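Local coordinates for type-2 ice-structuring protein (Brachyopsis rostratus, PDB 2ZIB) that binds to ice crystals and inhibits their growth, giving the antifreeze activity that protects fish blood from freezing in subzero sea water, at residues L8-P11 / T15-G18; G18-Y23 / L51-Y56; W78-G83 / K113-L118; C104-A109 / A122-I127. One frame throughout, in Å; residues are numbered along the deposited sequence.

Interaction 1. Residues L8-P11 / T15-G18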
loop_
_atom_site.group_PDB
_atom_site.type_symbol
_atom_site.label_atom_id
_atom_site.label_comp_id
_atom_site.label_asym_id
_atom_site.label_seq_id
_atom_site.Cartn_x
_atom_site.Cartn_y
_atom_site.Cartn_z
ATOM N N LEU A 8 -3.392 10.092 -20.091
ATOM C CA LEU A 8 -2.464 10.089 -18.956
ATOM C C LEU A 8 -1.272 9.207 -19.235
ATOM O O LEU A 8 -1.357 8.209 -19.962
ATOM C CB LEU A 8 -3.194 9.657 -17.690
ATOM C CG LEU A 8 -4.253 10.624 -17.185
ATOM C CD1 LEU A 8 -5.074 9.907 -16.093
ATOM C CD2 LEU A 8 -3.619 11.919 -16.634
ATOM N N VAL A 9 -0.144 9.550 -18.616
ATOM C CA VAL A 9 1.039 8.688 -18.668
ATOM C C VAL A 9 1.614 8.542 -17.280
ATOM O O VAL A 9 1.307 9.317 -16.366
ATOM C CB VAL A 9 2.162 9.228 -19.646
ATOM C CG1 VAL A 9 1.657 9.356 -21.106
ATOM C CG2 VAL A 9 2.784 10.530 -19.183
ATOM N N CYS A 10 2.471 7.543 -17.162
ATOM C CA CYS A 10 3.239 7.338 -15.951
ATOM C C CYS A 10 4.722 7.437 -16.247
ATOM O O CYS A 10 5.131 7.095 -17.336
ATOM C CB CYS A 10 2.938 5.978 -15.300
ATOM S SG CYS A 10 1.276 5.840 -14.632
ATOM N N PRO A 11 5.535 7.828 -15.260
ATOM C CA PRO A 11 6.980 7.814 -15.467
ATOM C C PRO A 11 7.440 6.369 -15.718
ATOM O O PRO A 11 6.848 5.391 -15.231
ATOM C CB PRO A 11 7.557 8.274 -14.132
ATOM C CG PRO A 11 6.445 9.003 -13.458
ATOM C CD PRO A 11 5.180 8.290 -13.915
ATOM N N THR A 15 3.262 1.990 -13.498
ATOM C CA THR A 15 2.158 1.525 -14.338
ATOM C C THR A 15 0.877 2.245 -14.003
ATOM O O THR A 15 0.619 2.608 -12.832
ATOM C CB THR A 15 1.983 0.014 -14.219
ATOM O OG1 THR A 15 1.734 -0.367 -12.839
ATOM C CG2 THR A 15 3.216 -0.690 -14.703
ATOM N N LEU A 16 0.066 2.460 -15.033
ATOM C CA LEU A 16 -1.121 3.275 -14.925
ATOM C C LEU A 16 -2.374 2.462 -14.574
ATOM O O LEU A 16 -2.668 1.450 -15.205
ATOM C CB LEU A 16 -1.320 3.988 -16.298
ATOM C CG LEU A 16 -2.541 4.909 -16.376
ATOM C CD1 LEU A 16 -2.452 6.136 -15.464
ATOM C CD2 LEU A 16 -2.724 5.358 -17.797
ATOM N N HIS A 17 -3.115 2.918 -13.568
ATOM C CA HIS A 17 -4.491 2.460 -13.368
ATOM C C HIS A 17 -5.342 3.658 -13.027
ATOM O O HIS A 17 -5.081 4.349 -12.045
ATOM C CB HIS A 17 -4.625 1.416 -12.217
ATOM C CG HIS A 17 -6.059 1.065 -11.929
ATOM N ND1 HIS A 17 -6.829 1.721 -10.986
ATOM C CD2 HIS A 17 -6.895 0.220 -12.572
ATOM C CE1 HIS A 17 -8.066 1.251 -11.021
ATOM N NE2 HIS A 17 -8.144 0.375 -12.008
ATOM N N GLY A 18 -6.368 3.956 -13.840
ATOM C CA GLY A 18 -7.202 5.105 -13.565
ATOM C C GLY A 18 -6.408 6.390 -13.629
ATOM O O GLY A 18 -5.757 6.688 -14.673
#
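Leu-16 carries its CG anti to the backbone N (chi1 -180°), while Cys-10 turns SG anti to its own carbonyl carbon (chi1 -68°), and the two side chains meet in the gap between their chains. The place is the N-terminal beta hairpin of a C-type lectin fold of the long form: strand 15-17 turns back into strand 20-26, and the preceding segment 8-11 is tied alongside by the disulfide from Cys-10 to Cys-21. The segments run roughly antiparallel, with the CA atoms of Cys-10 and Leu-16 6.0 Å apart.

Sulfur does most of the touching. Cys-10 SG lies 3.5 Å from Leu-16 CA and 3.6 Å from Leu-16 CB, against the root of the side chain, and it also reaches Thr-15 C at 3.7 Å. Farther out the leucine forks: CD1 comes within 4.2 Å of Leu-8 CB, and CD2 rests 3.8 Å from Leu-8 O. This is a surface contact of apolar side chains and backbone atoms, with the Cys-10 to Cys-21 bond beside it. Val-9 is hydrogen-bonded through its backbone to Ile-133. At the turn, one methyl of Leu-8 meets the hairpin backbone, CD1 standing 3.6 Å from Gly-18 O.

Interaction 2. Residues G18-Y23 / L51-Y56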
loop_
_atom_site.group_PDB
_atom_site.type_symbol
_atom_site.label_atom_id
_atom_site.label_comp_id
_atom_site.label_asym_id
_atom_site.label_seq_id
_atom_site.Cartn_x
_atom_site.Cartn_y
_atom_site.Cartn_z
ATOM N N GLY A 18 -6.368 3.956 -13.840
ATOM C CA GLY A 18 -7.202 5.105 -13.565
ATOM C C GLY A 18 -6.408 6.390 -13.629
ATOM O O GLY A 18 -5.757 6.688 -14.673
ATOM N N GLN A 19 -6.445 7.151 -12.538
ATOM C CA GLN A 19 -5.745 8.439 -12.469
ATOM C C GLN A 19 -4.406 8.310 -11.705
ATOM O O GLN A 19 -3.818 9.336 -11.319
ATOM C CB GLN A 19 -6.641 9.430 -11.729
ATOM C CG GLN A 19 -8.020 9.669 -12.396
ATOM C CD GLN A 19 -7.816 10.259 -13.750
ATOM O OE1 GLN A 19 -8.103 9.607 -14.764
ATOM N NE2 GLN A 19 -7.264 11.482 -13.793
ATOM N N ARG A 20 -3.968 7.077 -11.409
ATOM C CA ARG A 20 -2.789 6.858 -10.549
ATOM C C ARG A 20 -1.734 6.015 -11.240
ATOM O O ARG A 20 -2.043 5.202 -12.130
ATOM C CB ARG A 20 -3.258 6.200 -9.239
ATOM C CG ARG A 20 -4.290 7.034 -8.469
ATOM C CD ARG A 20 -4.863 6.254 -7.296
ATOM N NE ARG A 20 -3.890 6.144 -6.220
ATOM C CZ ARG A 20 -4.036 5.292 -5.189
ATOM N NH1 ARG A 20 -5.012 4.392 -5.170
ATOM N NH2 ARG A 20 -3.131 5.314 -4.210
ATOM N N CYS A 21 -0.496 6.183 -10.757
ATOM C CA CYS A 21 0.654 5.398 -11.205
ATOM C C CYS A 21 1.198 4.600 -10.040
ATOM O O CYS A 21 1.236 5.110 -8.906
ATOM C CB CYS A 21 1.770 6.331 -11.721
ATOM S SG CYS A 21 1.287 7.248 -13.172
ATOM N N PHE A 22 1.585 3.353 -10.324
ATOM C CA PHE A 22 2.011 2.406 -9.285
ATOM C C PHE A 22 3.420 1.920 -9.568
ATOM O O PHE A 22 3.802 1.699 -10.716
ATOM C CB PHE A 22 1.024 1.240 -9.228
ATOM C CG PHE A 22 -0.337 1.669 -8.766
ATOM C CD1 PHE A 22 -1.269 2.209 -9.674
ATOM C CD2 PHE A 22 -0.685 1.601 -7.417
ATOM C CE1 PHE A 22 -2.510 2.640 -9.243
ATOM C CE2 PHE A 22 -1.952 2.050 -6.960
ATOM C CZ PHE A 22 -2.864 2.553 -7.883
ATOM N N TYR A 23 4.185 1.738 -8.508
ATOM C CA TYR A 23 5.557 1.227 -8.582
ATOM C C TYR A 23 5.742 0.025 -7.692
ATOM O O TYR A 23 5.510 0.115 -6.495
ATOM C CB TYR A 23 6.525 2.335 -8.151
ATOM C CG TYR A 23 7.964 1.879 -8.310
ATOM C CD1 TYR A 23 8.532 1.841 -9.568
ATOM C CD2 TYR A 23 8.716 1.450 -7.234
ATOM C CE1 TYR A 23 9.838 1.396 -9.749
ATOM C CE2 TYR A 23 10.037 0.984 -7.369
ATOM C CZ TYR A 23 10.570 0.946 -8.646
ATOM O OH TYR A 23 11.852 0.499 -8.851
ATOM N N LEU A 51 -12.359 -2.414 -4.424
ATOM C CA LEU A 51 -11.938 -3.740 -4.838
ATOM C C LEU A 51 -11.262 -3.677 -6.182
ATOM O O LEU A 51 -10.336 -4.441 -6.437
ATOM C CB LEU A 51 -13.128 -4.717 -4.878
ATOM C CG LEU A 51 -12.722 -6.160 -5.237
ATOM C CD1 LEU A 51 -11.713 -6.894 -4.332
ATOM C CD2 LEU A 51 -14.020 -7.015 -5.351
ATOM N N GLU A 52 -11.699 -2.755 -7.046
ATOM C CA GLU A 52 -10.996 -2.588 -8.324
ATOM C C GLU A 52 -9.502 -2.307 -8.155
ATOM O O GLU A 52 -8.663 -2.913 -8.839
ATOM C CB GLU A 52 -11.651 -1.442 -9.088
ATOM C CG GLU A 52 -11.187 -1.201 -10.500
ATOM C CD GLU A 52 -12.211 -0.361 -11.246
ATOM O OE1 GLU A 52 -12.447 0.819 -10.852
ATOM O OE2 GLU A 52 -12.823 -0.885 -12.191
ATOM N N GLU A 53 -9.177 -1.399 -7.248
ATOM C CA GLU A 53 -7.760 -1.102 -6.954
ATOM C C GLU A 53 -7.061 -2.277 -6.304
ATOM O O GLU A 53 -5.942 -2.601 -6.680
ATOM C CB GLU A 53 -7.675 0.152 -6.087
ATOM C CG GLU A 53 -7.819 1.406 -6.924
ATOM C CD GLU A 53 -7.591 2.671 -6.143
ATOM O OE1 GLU A 53 -7.571 2.645 -4.893
ATOM O OE2 GLU A 53 -7.372 3.737 -6.782
ATOM N N GLN A 54 -7.737 -2.941 -5.369
ATOM C CA GLN A 54 -7.202 -4.134 -4.703
ATOM C C GLN A 54 -6.779 -5.132 -5.761
ATOM O O GLN A 54 -5.704 -5.708 -5.702
ATOM C CB GLN A 54 -8.264 -4.732 -3.765
ATOM C CG GLN A 54 -7.904 -6.086 -3.139
ATOM C CD GLN A 54 -6.849 -6.004 -2.026
ATOM O OE1 GLN A 54 -6.479 -4.905 -1.580
ATOM N NE2 GLN A 54 -6.356 -7.151 -1.588
ATOM N N LEU A 55 -7.682 -5.403 -6.714
ATOM C CA LEU A 55 -7.406 -6.411 -7.715
ATOM C C LEU A 55 -6.328 -5.960 -8.705
ATOM O O LEU A 55 -5.507 -6.765 -9.144
ATOM C CB LEU A 55 -8.710 -6.782 -8.462
ATOM C CG LEU A 55 -9.781 -7.500 -7.615
ATOM C CD1 LEU A 55 -11.093 -7.646 -8.468
ATOM C CD2 LEU A 55 -9.266 -8.884 -7.077
ATOM N N TYR A 56 -6.313 -4.674 -9.062
ATOM C CA TYR A 56 -5.221 -4.202 -9.914
ATOM C C TYR A 56 -3.850 -4.393 -9.231
ATOM O O TYR A 56 -2.882 -4.853 -9.838
ATOM C CB TYR A 56 -5.407 -2.702 -10.225
ATOM C CG TYR A 56 -4.235 -2.153 -11.011
ATOM C CD1 TYR A 56 -4.159 -2.374 -12.393
ATOM C CD2 TYR A 56 -3.201 -1.443 -10.404
ATOM C CE1 TYR A 56 -3.061 -1.925 -13.162
ATOM C CE2 TYR A 56 -2.109 -0.994 -11.147
ATOM C CZ TYR A 56 -2.047 -1.217 -12.513
ATOM O OH TYR A 56 -0.968 -0.749 -13.234
#
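Arg-20 and Glu-53 meet nearly at right angles, and two residues along the strand the rings of Phe-22 and Tyr-56 lean together with their planes 54° apart. The arginine chain bends at chi3 (73°), which swings the guanidinium across toward the helix. Its NH1 then forms a salt bridge with Glu-53 OE2 at 2.9 Å, the N-H pointing to the oxygen at 153°. The carboxylate oxygen lies in the guanidinium plane, but the nitrogen approaches from well above the carboxylate plane, so the two flat groups are twisted against each other. Glu-53 OE1 accepts the backbone N-H of His-49, and Arg-20 NH1 has a second partner in Ser-47 O; both ends of the bridge are thereby held.

Phe-22 CZ stands 3.8 Å over one face of the Arg-20 guanidinium, offset toward the rim. On the phenylalanine, Tyr-56 CD2 stands 4.2 Å over a ring face, toward the rim, and the closest carbons are Phe-22 CD1 and Tyr-56 CE2 at 3.6 Å. In this C-type lectin fold the contact seats the N-terminal half of helix 51-60 against strand 20-26, while Tyr-56 also reaches strand 15-17, its OH hydrogen-bonded to Thr-15 OG1 and its ring meeting that of His-17.

Interaction 3. Residues W78-G83 / K113-L118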
loop_
_atom_site.group_PDB
_atom_site.type_symbol
_atom_site.label_atom_id
_atom_site.label_comp_id
_atom_site.label_asym_id
_atom_site.label_seq_id
_atom_site.Cartn_x
_atom_site.Cartn_y
_atom_site.Cartn_z
ATOM N N TRP A 78 -6.712 3.491 11.862
ATOM C CA TRP A 78 -5.935 3.345 10.625
ATOM C C TRP A 78 -5.931 4.666 9.847
ATOM O O TRP A 78 -6.955 5.333 9.727
ATOM C CB TRP A 78 -6.483 2.157 9.788
ATOM C CG TRP A 78 -6.218 0.880 10.474
ATOM C CD1 TRP A 78 -7.051 0.238 11.373
ATOM C CD2 TRP A 78 -4.975 0.172 10.489
ATOM N NE1 TRP A 78 -6.367 -0.801 11.958
ATOM C CE2 TRP A 78 -5.095 -0.864 11.425
ATOM C CE3 TRP A 78 -3.730 0.363 9.836
ATOM C CZ2 TRP A 78 -4.038 -1.727 11.730
ATOM C CZ3 TRP A 78 -2.706 -0.495 10.127
ATOM C CH2 TRP A 78 -2.847 -1.521 11.060
ATOM N N SER A 79 -4.800 4.944 9.221
ATOM C CA SER A 79 -4.630 6.067 8.292
ATOM C C SER A 79 -3.750 5.642 7.151
ATOM O O SER A 79 -2.879 4.778 7.304
ATOM C CB SER A 79 -3.746 7.126 9.042
ATOM O OG SER A 79 -4.269 7.552 10.300
ATOM N N TRP A 80 -3.953 6.290 6.007
ATOM C CA TRP A 80 -3.044 6.139 4.872
ATOM C C TRP A 80 -1.966 7.213 4.897
ATOM O O TRP A 80 -2.291 8.399 5.162
ATOM C CB TRP A 80 -3.800 6.266 3.550
ATOM C CG TRP A 80 -4.840 5.195 3.267
ATOM C CD1 TRP A 80 -6.199 5.386 3.106
ATOM C CD2 TRP A 80 -4.612 3.799 3.009
ATOM N NE1 TRP A 80 -6.830 4.204 2.829
ATOM C CE2 TRP A 80 -5.879 3.211 2.725
ATOM C CE3 TRP A 80 -3.463 2.983 2.969
ATOM C CZ2 TRP A 80 -6.016 1.845 2.439
ATOM C CZ3 TRP A 80 -3.596 1.627 2.663
ATOM C CH2 TRP A 80 -4.882 1.070 2.408
ATOM N N THR A 81 -0.738 6.869 4.538
ATOM C CA THR A 81 0.326 7.893 4.550
ATOM C C THR A 81 0.078 9.028 3.551
ATOM O O THR A 81 0.613 10.123 3.730
ATOM C CB THR A 81 1.681 7.295 4.251
ATOM O OG1 THR A 81 1.610 6.586 3.006
ATOM C CG2 THR A 81 2.150 6.342 5.369
ATOM N N ASP A 82 -0.724 8.778 2.516
ATOM C CA ASP A 82 -1.001 9.831 1.535
ATOM C C ASP A 82 -2.164 10.732 1.973
ATOM O O ASP A 82 -2.530 11.634 1.222
ATOM C CB ASP A 82 -1.260 9.262 0.147
ATOM C CG ASP A 82 -2.478 8.376 0.062
ATOM O OD1 ASP A 82 -3.263 8.289 1.032
ATOM O OD2 ASP A 82 -2.703 7.766 -1.018
ATOM N N GLY A 83 -2.736 10.532 3.155
ATOM C CA GLY A 83 -3.803 11.406 3.639
ATOM C C GLY A 83 -5.177 11.128 3.060
ATOM O O GLY A 83 -6.136 11.836 3.412
ATOM N N LYS A 113 -4.825 -11.450 -1.398
ATOM C CA LYS A 113 -4.034 -10.297 -0.871
ATOM C C LYS A 113 -4.784 -9.558 0.223
ATOM O O LYS A 113 -4.586 -8.358 0.434
ATOM C CB LYS A 113 -3.657 -9.371 -2.046
ATOM C CG LYS A 113 -2.677 -10.002 -2.980
ATOM C CD LYS A 113 -1.234 -9.702 -2.498
ATOM C CE LYS A 113 -0.209 -10.779 -2.933
ATOM N NZ LYS A 113 -0.479 -12.123 -2.219
ATOM N N CYS A 114 -5.609 -10.281 0.986
ATOM C CA CYS A 114 -6.283 -9.639 2.094
ATOM C C CYS A 114 -5.272 -9.014 3.050
ATOM O O CYS A 114 -4.112 -9.478 3.184
ATOM C CB CYS A 114 -7.229 -10.621 2.808
ATOM S SG CYS A 114 -6.455 -12.080 3.581
ATOM N N TRP A 115 -5.714 -7.964 3.754
ATOM C CA TRP A 115 -4.789 -7.173 4.563
ATOM C C TRP A 115 -4.606 -7.709 5.985
ATOM O O TRP A 115 -5.523 -8.305 6.561
ATOM C CB TRP A 115 -5.290 -5.736 4.688
ATOM C CG TRP A 115 -5.581 -5.058 3.382
ATOM C CD1 TRP A 115 -5.278 -5.452 2.091
ATOM C CD2 TRP A 115 -6.315 -3.850 3.261
ATOM N NE1 TRP A 115 -5.754 -4.521 1.179
ATOM C CE2 TRP A 115 -6.412 -3.542 1.876
ATOM C CE3 TRP A 115 -6.918 -2.973 4.200
ATOM C CZ2 TRP A 115 -7.082 -2.386 1.396
ATOM C CZ3 TRP A 115 -7.578 -1.804 3.716
ATOM C CH2 TRP A 115 -7.651 -1.542 2.324
ATOM N N ASP A 116 -3.434 -7.467 6.561
ATOM C CA ASP A 116 -3.165 -7.812 7.942
ATOM C C ASP A 116 -2.226 -6.772 8.513
ATOM O O ASP A 116 -1.507 -6.098 7.754
ATOM C CB ASP A 116 -2.597 -9.232 8.022
ATOM C CG ASP A 116 -2.628 -9.853 9.401
ATOM O OD1 ASP A 116 -3.179 -9.282 10.364
ATOM O OD2 ASP A 116 -2.122 -10.994 9.517
ATOM N N ASP A 117 -2.230 -6.664 9.844
ATOM C CA ASP A 117 -1.366 -5.714 10.543
ATOM C C ASP A 117 -0.234 -6.460 11.217
ATOM O O ASP A 117 -0.454 -7.362 12.024
ATOM C CB ASP A 117 -2.193 -4.816 11.506
ATOM C CG ASP A 117 -3.102 -5.526 12.495
ATOM O OD1 ASP A 117 -3.558 -6.684 12.339
ATOM O OD2 ASP A 117 -3.474 -4.835 13.479
ATOM N N LEU A 118 0.982 -6.126 10.796
ATOM C CA LEU A 118 2.205 -6.854 11.184
ATOM C C LEU A 118 3.172 -5.870 11.851
ATOM O O LEU A 118 3.008 -4.642 11.719
ATOM C CB LEU A 118 2.889 -7.418 9.922
ATOM C CG LEU A 118 2.424 -8.786 9.447
ATOM C CD1 LEU A 118 2.834 -9.893 10.370
ATOM C CD2 LEU A 118 0.910 -8.911 9.140
#
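Two pairs of side chains make the contact, and the aromatic pair is the deeper: Trp-80 sends an edge toward the face of Trp-115, an offset edge-to-face pair with the six-membered rings 5.6 Å apart between centroids and their planes at 82°. Trp-80 CZ2 and CH2 straddle one carbon, each 3.8 Å from Trp-115 CH2. Trp-115 NE1 is hydrogen-bonded to Gln-54 OE1 on helix 51-60, which helps to hold that indole in its rotation.

The second pair is of mixed character. The benzo end of Trp-78 presses on Asp-117, CH2 to CB at 3.4 Å. With Asp-117 CG set between its backbone N and carbonyl carbon (chi1 53°), the carboxylate stands beside the indole, OD2 in the ring plane and 3.6 Å from Trp-78 CZ2.

Trp-115, Asp-116 and Asp-117 correspond to the WND signature of C-type lectins, whose last two residues bind calcium in relatives. In this calcium-independent protein the buried carboxylate of Asp-117 accepts two backbone N-H groups, of Asn-97 at OD1 and of Asp-98 at OD2, and Asp-98 OD1 in turn takes the N-H of Trp-78 NE1.

Among hydrogen bonds within the segments, Gly-83 N to Trp-80 O (3.0 Å) closes a type I turn, and Asp-117 N reaches Asp-116 OD1 at 2.8 Å, strongly bent at 132°.

Interaction 4. Residues C104-A109 / A122-I127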
loop_
_atom_site.group_PDB
_atom_site.type_symbol
_atom_site.label_atom_id
_atom_site.label_comp_id
_atom_site.label_asym_id
_atom_site.label_seq_id
_atom_site.Cartn_x
_atom_site.Cartn_y
_atom_site.Cartn_z
ATOM N N CYS A 104 1.551 -1.931 11.303
ATOM C CA CYS A 104 1.700 -1.573 9.888
ATOM C C CYS A 104 0.912 -2.534 8.969
ATOM O O CYS A 104 0.901 -3.767 9.180
ATOM C CB CYS A 104 3.177 -1.590 9.512
ATOM S SG CYS A 104 4.040 -0.107 10.035
ATOM N N MET A 105 0.273 -1.987 7.931
ATOM C CA MET A 105 -0.602 -2.763 7.063
ATOM C C MET A 105 0.123 -3.350 5.878
ATOM O O MET A 105 0.885 -2.660 5.188
ATOM C CB MET A 105 -1.684 -1.825 6.566
ATOM C CG MET A 105 -2.771 -2.461 5.694
ATOM S SD MET A 105 -3.760 -1.217 4.827
ATOM C CE MET A 105 -4.826 -0.578 6.121
ATOM N N GLN A 106 -0.158 -4.615 5.589
ATOM C CA GLN A 106 0.350 -5.242 4.394
ATOM C C GLN A 106 -0.762 -6.006 3.684
ATOM O O GLN A 106 -1.730 -6.428 4.304
ATOM C CB GLN A 106 1.468 -6.244 4.677
ATOM C CG GLN A 106 1.121 -7.295 5.687
ATOM C CD GLN A 106 2.215 -8.316 5.911
ATOM O OE1 GLN A 106 1.923 -9.514 5.802
ATOM N NE2 GLN A 106 3.432 -7.884 6.206
ATOM N N MET A 107 -0.549 -6.222 2.387
ATOM C CA MET A 107 -1.274 -7.281 1.644
ATOM C C MET A 107 -0.539 -8.578 1.968
ATOM O O MET A 107 0.700 -8.669 1.757
ATOM C CB MET A 107 -1.278 -7.007 0.148
ATOM C CG MET A 107 -1.969 -5.684 -0.205
ATOM S SD MET A 107 -1.750 -5.251 -1.946
ATOM C CE MET A 107 -3.307 -5.594 -2.628
ATOM N N THR A 108 -1.285 -9.595 2.437
ATOM C CA THR A 108 -0.688 -10.859 2.841
ATOM C C THR A 108 -0.402 -11.794 1.671
ATOM O O THR A 108 -0.692 -11.483 0.503
ATOM C CB THR A 108 -1.546 -11.580 3.876
ATOM O OG1 THR A 108 -2.799 -11.974 3.279
ATOM C CG2 THR A 108 -1.811 -10.762 5.140
ATOM N N ALA A 109 0.177 -12.952 1.991
ATOM C CA ALA A 109 0.505 -13.978 1.013
ATOM C C ALA A 109 -0.739 -14.743 0.537
ATOM O O ALA A 109 -0.635 -15.525 -0.408
ATOM C CB ALA A 109 1.482 -14.949 1.619
ATOM N N ALA A 122 9.111 -5.744 9.956
ATOM C CA ALA A 122 9.207 -6.883 9.040
ATOM C C ALA A 122 9.694 -6.412 7.659
ATOM O O ALA A 122 9.346 -5.309 7.193
ATOM C CB ALA A 122 7.845 -7.614 8.909
ATOM N N SER A 123 10.455 -7.266 6.984
ATOM C CA SER A 123 11.090 -6.917 5.743
ATOM C C SER A 123 10.322 -7.474 4.570
ATOM O O SER A 123 10.288 -8.684 4.376
ATOM C CB SER A 123 12.491 -7.515 5.766
ATOM O OG SER A 123 13.170 -7.019 4.628
ATOM N N HIS A 124 9.684 -6.614 3.786
ATOM C CA HIS A 124 8.837 -7.026 2.675
ATOM C C HIS A 124 8.998 -6.102 1.497
ATOM O O HIS A 124 9.370 -4.918 1.650
ATOM C CB HIS A 124 7.348 -7.048 3.098
ATOM C CG HIS A 124 7.043 -8.039 4.173
ATOM N ND1 HIS A 124 7.152 -9.408 3.985
ATOM C CD2 HIS A 124 6.600 -7.872 5.450
ATOM C CE1 HIS A 124 6.779 -10.015 5.100
ATOM N NE2 HIS A 124 6.420 -9.111 5.989
ATOM N N ALA A 125 8.716 -6.632 0.308
ATOM C CA ALA A 125 8.521 -5.804 -0.880
ATOM C C ALA A 125 7.364 -4.822 -0.625
ATOM O O ALA A 125 6.650 -4.929 0.392
ATOM C CB ALA A 125 8.242 -6.725 -2.094
ATOM N N SER A 126 7.168 -3.880 -1.560
ATOM C CA SER A 126 6.172 -2.844 -1.323
ATOM C C SER A 126 5.662 -2.318 -2.633
ATOM O O SER A 126 6.215 -2.585 -3.713
ATOM C CB SER A 126 6.789 -1.744 -0.456
ATOM O OG SER A 126 7.978 -1.194 -1.071
ATOM N N ILE A 127 4.647 -1.486 -2.542
ATOM C CA ILE A 127 4.061 -0.834 -3.720
ATOM C C ILE A 127 3.809 0.623 -3.413
ATOM O O ILE A 127 3.213 0.972 -2.364
ATOM C CB ILE A 127 2.815 -1.559 -4.249
ATOM C CG1 ILE A 127 2.306 -0.949 -5.551
ATOM C CG2 ILE A 127 1.810 -1.710 -3.215
ATOM C CD1 ILE A 127 2.266 -1.956 -6.734
#
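Gln-106 NE2 is the polar atom on which this contact turns, standing 3.2 Å from His-124 NE2 and 3.3 Å from His-124 CD2. It sits near the bond joining those two ring atoms, with His-124 CG and CE1 both farther off, at 4.1 Å from the same nitrogen. The amide plane is turned almost square to the imidazole, 84° from it, so the groups are crossed and not stacked. Gln-106 reaches there by setting CG between the backbone N and the carbonyl carbon (chi1 54°) and then running straight out, which carries the amide across to the histidine.

The two residues belong to strands that are not direct neighbours. In the sheet of this C-type lectin fold, strand 65-67 lies between strand 104-107 and strand 124-131, antiparallel to the first and parallel to the second, and the nearest CA atoms of the two segments, those of Gln-106 and Ser-126, are 8.5 Å apart. The middle strand supplies Trp-66, which opens the segment corresponding to the WIGL motif of C-type lectins. Its ring meets that of His-124 edge-to-face, its NE1 is hydrogen-bonded to Ala-122 O, and Gln-106 packs on it as well. Met-107, next to Gln-106, and Ile-127, three residues beyond His-124, both rest their side chains on Ile-57 of helix 51-60.

Overall arrangement
From the N terminus, interaction 1 closes the shortest loop, bringing 8-11 beside strand 15-17. Interaction 2 begins on Gly-18, where interaction 1 ends, and closes a longer loop that holds helix 31-40; the Cys-10 to Cys-21 disulfide joins the two. Farther on, interactions 3 and 4 cross: 104-109 falls between the segments of interaction 3, and 113-118 between those of interaction 4. Strand 115-118 of interaction 3 and strand 104-107 of interaction 4 are sheet neighbours, and just beyond them Lys-113 NZ is hydrogen-bonded to Thr-108 O. Helix 51-60 links interaction 2 to interaction 3, while strand 124-131 pairs with strand 20-26 and so links interaction 4 back to the N-terminal hairpin.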